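Local coordinates for MgGH51 (Meripilus giganteus, PDB 6ZPV), which hydrolyses alpha-L-arabinofuranosidic bonds as a fungal GH51 arabinofuranosidase, probably releasing arabinose from plant cell-wall polysaccharides, at residues Ser15-Asp24 with Pro222-Asn232. Numbering follows the deposited sequence.
Sequences STLYGLMFED and PSFFRFPGGNN. With SO4 (sulfate ion), chain R.
L20 and M21 pair in parallel with F225 and R226 on neighbouring strands of the (beta/alpha)8 barrel expected of GH51; R226 N donates a nearly straight hydrogen bond (178°) to L20 O, and F22 N one to R226 O (2.8 Å). Just before strand 224-227, S223 grips Y18 O twice: its N lies in the carbonyl plane, while OG, 2.8 Å away, comes from above that plane.

F224 turns into the barrel interior, its CG placed between backbone N and carbonyl carbon (chi1 68°), which brings the ring under G19. G19 CA stands 3.4 Å from the ring centroid in a CH-pi contact, and a side chain at G19 would clash with F224 CD2. With a leucine in place of F224, G19 CA would probably lose its aromatic face and the backbone there its close packing.

L20 and F225 point to the other side of the sheet, where L20 CG packs on P222 CB at 3.6 Å and F225 CZ lies 3.3 Å from F22 CB. M21 CG lies 3.6 Å from R226 NH1, an aliphatic neighbour for an extended arginine that forms salt bridges with E347 and E429.

E23 OE1 accepts from N232 N (2.8 Å) and W261 NE1, while water joins OE2 to N231 N. Apolar packing thus gives way, at the strands' C-terminal end, to a polar network around E23 near a bound glycerol, consistent with a barrel glycosidase's usual active-site position.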
loop_
_atom_site.group_PDB
_atom_site.type_symbol
_atom_site.label_atom_id
_atom_site.label_comp_id
_atom_site.label_asym_id
_atom_site.label_seq_id
_atom_site.Cartn_x
_atom_site.Cartn_y
_atom_site.Cartn_z
ATOM N N SER A 15 -18.226 7.857 7.647
ATOM C CA SER A 15 -17.562 8.104 6.350
ATOM C C SER A 15 -16.328 7.225 6.200
ATOM O O SER A 15 -15.971 6.954 5.031
ATOM C CB SER A 15 -17.195 9.580 6.227
ATOM O OG SER A 15 -16.091 9.941 7.026
ATOM N N THR A 16 -15.735 6.791 7.276
ATOM C CA THR A 16 -14.485 6.041 7.307
ATOM C C THR A 16 -14.640 4.531 7.221
ATOM O O THR A 16 -13.636 3.841 7.325
ATOM C CB THR A 16 -13.733 6.442 8.589
ATOM O OG1 THR A 16 -14.621 6.303 9.706
ATOM C CG2 THR A 16 -13.185 7.845 8.520
ATOM N N LEU A 17 -15.859 4.017 7.002
ATOM C CA LEU A 17 -16.025 2.560 7.207
ATOM C C LEU A 17 -15.072 1.748 6.356
ATOM O O LEU A 17 -14.541 0.737 6.869
ATOM C CB LEU A 17 -17.462 2.151 6.947
ATOM C CG LEU A 17 -17.788 0.694 7.230
ATOM C CD1 LEU A 17 -17.414 0.257 8.623
ATOM C CD2 LEU A 17 -19.268 0.441 6.990
ATOM N N TYR A 18 -14.875 2.053 5.087
ATOM C CA TYR A 18 -14.055 1.235 4.191
ATOM C C TYR A 18 -12.787 1.956 3.778
ATOM O O TYR A 18 -12.892 3.105 3.275
ATOM C CB TYR A 18 -14.834 0.767 2.956
ATOM C CG TYR A 18 -16.101 0.018 3.307
ATOM C CD1 TYR A 18 -16.040 -1.275 3.806
ATOM C CD2 TYR A 18 -17.337 0.603 3.187
ATOM C CE1 TYR A 18 -17.206 -1.959 4.176
ATOM C CE2 TYR A 18 -18.498 -0.072 3.545
ATOM C CZ TYR A 18 -18.439 -1.342 4.053
ATOM O OH TYR A 18 -19.569 -2.050 4.400
ATOM N N GLY A 19 -11.638 1.331 3.885
ATOM C CA GLY A 19 -10.375 1.970 3.468
ATOM C C GLY A 19 -9.300 0.966 3.222
ATOM O O GLY A 19 -9.583 -0.239 3.108
ATOM N N LEU A 20 -8.062 1.429 3.171
ATOM C CA LEU A 20 -6.909 0.637 2.759
ATOM C C LEU A 20 -5.886 0.511 3.876
ATOM O O LEU A 20 -5.714 1.432 4.705
ATOM C CB LEU A 20 -6.220 1.309 1.566
ATOM C CG LEU A 20 -7.105 1.653 0.381
ATOM C CD1 LEU A 20 -6.251 2.213 -0.739
ATOM C CD2 LEU A 20 -7.930 0.484 -0.105
ATOM N N MET A 21 -5.188 -0.623 3.882
ATOM C CA MET A 21 -4.062 -0.879 4.786
ATOM C C MET A 21 -2.778 -1.044 4.008
ATOM O O MET A 21 -2.693 -1.909 3.129
ATOM C CB MET A 21 -4.301 -2.108 5.666
ATOM C CG MET A 21 -3.215 -2.395 6.676
ATOM S SD MET A 21 -1.807 -3.317 6.004
ATOM C CE MET A 21 -0.619 -3.243 7.309
ATOM N N PHE A 22 -1.766 -0.203 4.304
ATOM C CA PHE A 22 -0.514 -0.226 3.555
ATOM C C PHE A 22 0.688 -0.383 4.492
ATOM O O PHE A 22 0.862 0.348 5.466
ATOM C CB PHE A 22 -0.371 1.068 2.738
ATOM C CG PHE A 22 0.838 1.004 1.803
ATOM C CD1 PHE A 22 2.094 1.413 2.213
ATOM C CD2 PHE A 22 0.719 0.508 0.529
ATOM C CE1 PHE A 22 3.188 1.294 1.365
ATOM C CE2 PHE A 22 1.814 0.380 -0.325
ATOM C CZ PHE A 22 3.048 0.797 0.100
ATOM N N GLU A 23 1.584 -1.266 4.067
ATOM C CA GLU A 23 2.987 -1.238 4.449
ATOM C C GLU A 23 3.744 -1.671 3.194
ATOM O O GLU A 23 3.139 -2.287 2.312
ATOM C CB GLU A 23 3.265 -2.202 5.607
ATOM C CG GLU A 23 3.219 -3.676 5.189
ATOM C CD GLU A 23 3.373 -4.623 6.383
ATOM O OE1 GLU A 23 4.420 -4.560 7.083
ATOM O OE2 GLU A 23 2.426 -5.410 6.589
ATOM N N ASP A 24 5.065 -1.476 3.170
ATOM C CA ASP A 24 5.881 -1.992 2.060
ATOM C C ASP A 24 6.116 -3.479 2.339
ATOM O O ASP A 24 6.922 -3.867 3.217
ATOM C CB ASP A 24 7.196 -1.207 1.939
ATOM C CG ASP A 24 7.759 -1.294 0.559
ATOM O OD1 ASP A 24 7.539 -2.324 -0.148
ATOM O OD2 ASP A 24 8.436 -0.294 0.115
ATOM N N PRO A 222 -11.877 4.120 -1.473
ATOM C CA PRO A 222 -11.486 4.096 -0.060
ATOM C C PRO A 222 -11.648 5.462 0.590
ATOM O O PRO A 222 -11.423 6.500 -0.043
ATOM C CB PRO A 222 -10.029 3.713 -0.092
ATOM C CG PRO A 222 -9.549 4.274 -1.409
ATOM C CD PRO A 222 -10.717 4.079 -2.379
ATOM N N SER A 223 -11.867 5.445 1.890
ATOM C CA SER A 223 -12.009 6.680 2.678
ATOM C C SER A 223 -10.764 6.966 3.523
ATOM O O SER A 223 -10.584 8.118 3.950
ATOM C CB SER A 223 -13.189 6.629 3.619
ATOM O OG SER A 223 -13.029 5.599 4.581
ATOM N N PHE A 224 -9.941 5.972 3.794
ATOM C CA PHE A 224 -8.762 6.160 4.642
ATOM C C PHE A 224 -7.653 5.266 4.136
ATOM O O PHE A 224 -7.838 4.327 3.365
ATOM C CB PHE A 224 -9.045 5.834 6.110
ATOM C CG PHE A 224 -9.310 4.385 6.409
ATOM C CD1 PHE A 224 -8.264 3.457 6.530
ATOM C CD2 PHE A 224 -10.607 3.902 6.500
ATOM C CE1 PHE A 224 -8.482 2.125 6.716
ATOM C CE2 PHE A 224 -10.835 2.554 6.719
ATOM C CZ PHE A 224 -9.789 1.667 6.819
ATOM N N PHE A 225 -6.460 5.576 4.615
ATOM C CA PHE A 225 -5.221 4.851 4.282
ATOM C C PHE A 225 -4.415 4.688 5.574
ATOM O O PHE A 225 -3.898 5.683 6.127
ATOM C CB PHE A 225 -4.449 5.635 3.212
ATOM C CG PHE A 225 -3.315 4.925 2.533
ATOM C CD1 PHE A 225 -2.046 4.850 3.097
ATOM C CD2 PHE A 225 -3.452 4.387 1.282
ATOM C CE1 PHE A 225 -0.968 4.336 2.390
ATOM C CE2 PHE A 225 -2.390 3.880 0.566
ATOM C CZ PHE A 225 -1.122 3.862 1.128
ATOM N N ARG A 226 -4.324 3.472 6.080
ATOM C CA ARG A 226 -3.542 3.130 7.299
ATOM C C ARG A 226 -2.094 2.890 6.874
ATOM O O ARG A 226 -1.835 2.123 5.909
ATOM C CB ARG A 226 -4.126 1.880 7.968
ATOM C CG ARG A 226 -3.444 1.506 9.249
ATOM C CD ARG A 226 -3.684 0.050 9.635
ATOM N NE ARG A 226 -2.986 -0.340 10.861
ATOM C CZ ARG A 226 -2.504 -1.562 11.096
ATOM N NH1 ARG A 226 -2.768 -2.567 10.248
ATOM N NH2 ARG A 226 -1.739 -1.760 12.158
ATOM N N PHE A 227 -1.118 3.520 7.528
ATOM C CA PHE A 227 0.285 3.447 7.084
ATOM C C PHE A 227 1.155 3.949 8.208
ATOM O O PHE A 227 0.653 4.678 9.095
ATOM C CB PHE A 227 0.484 4.297 5.825
ATOM C CG PHE A 227 0.662 5.776 6.085
ATOM C CD1 PHE A 227 -0.366 6.529 6.575
ATOM C CD2 PHE A 227 1.924 6.342 5.955
ATOM C CE1 PHE A 227 -0.160 7.844 6.928
ATOM C CE2 PHE A 227 2.119 7.654 6.299
ATOM C CZ PHE A 227 1.086 8.410 6.812
ATOM N N PRO A 228 2.484 3.713 8.220
ATOM C CA PRO A 228 3.255 2.912 7.257
ATOM C C PRO A 228 3.370 1.443 7.637
ATOM O O PRO A 228 4.111 0.685 6.978
ATOM C CB PRO A 228 4.612 3.593 7.266
ATOM C CG PRO A 228 4.765 4.007 8.714
ATOM C CD PRO A 228 3.379 4.488 9.089
ATOM N N GLY A 229 2.630 0.995 8.643
ATOM C CA GLY A 229 2.541 -0.414 8.966
ATOM C C GLY A 229 1.739 -0.598 10.224
ATOM O O GLY A 229 1.347 0.380 10.870
ATOM N N GLY A 230 1.424 -1.866 10.585
ATOM C CA GLY A 230 1.989 -3.057 10.001
ATOM C C GLY A 230 3.393 -3.332 10.575
ATOM O O GLY A 230 4.058 -2.456 11.114
ATOM N N ASN A 231 3.873 -4.566 10.300
ATOM C CA ASN A 231 5.193 -4.954 10.786
ATOM C C ASN A 231 6.280 -4.030 10.275
ATOM O O ASN A 231 7.279 -3.805 10.981
ATOM C CB ASN A 231 5.529 -6.365 10.368
ATOM C CG ASN A 231 4.876 -7.439 11.201
ATOM O OD1 ASN A 231 4.021 -7.132 12.053
ATOM N ND2 ASN A 231 5.312 -8.680 11.063
ATOM N N ASN A 232 6.151 -3.498 9.057
ATOM C CA ASN A 232 7.237 -2.665 8.488
ATOM C C ASN A 232 7.460 -1.367 9.264
ATOM O O ASN A 232 8.486 -0.720 9.069
ATOM C CB ASN A 232 6.973 -2.341 7.020
ATOM C CG ASN A 232 8.235 -2.168 6.206
ATOM O OD1 ASN A 232 9.120 -3.047 6.252
ATOM N ND2 ASN A 232 8.349 -1.033 5.520
HETATM S S SO4 R . -17.193 10.370 10.255
HETATM O O1 SO4 R . -16.082 9.729 9.522
HETATM O O2 SO4 R . -17.015 11.765 10.524
HETATM O O3 SO4 R . -17.307 9.651 11.581
HETATM O O4 SO4 R . -18.398 10.038 9.509
HETATM O O HOH W 1 2.566 -6.660 8.925
HETATM O O HOH W 2 9.585 -3.725 3.604
HETATM O O HOH W 3 6.058 0.665 5.036
#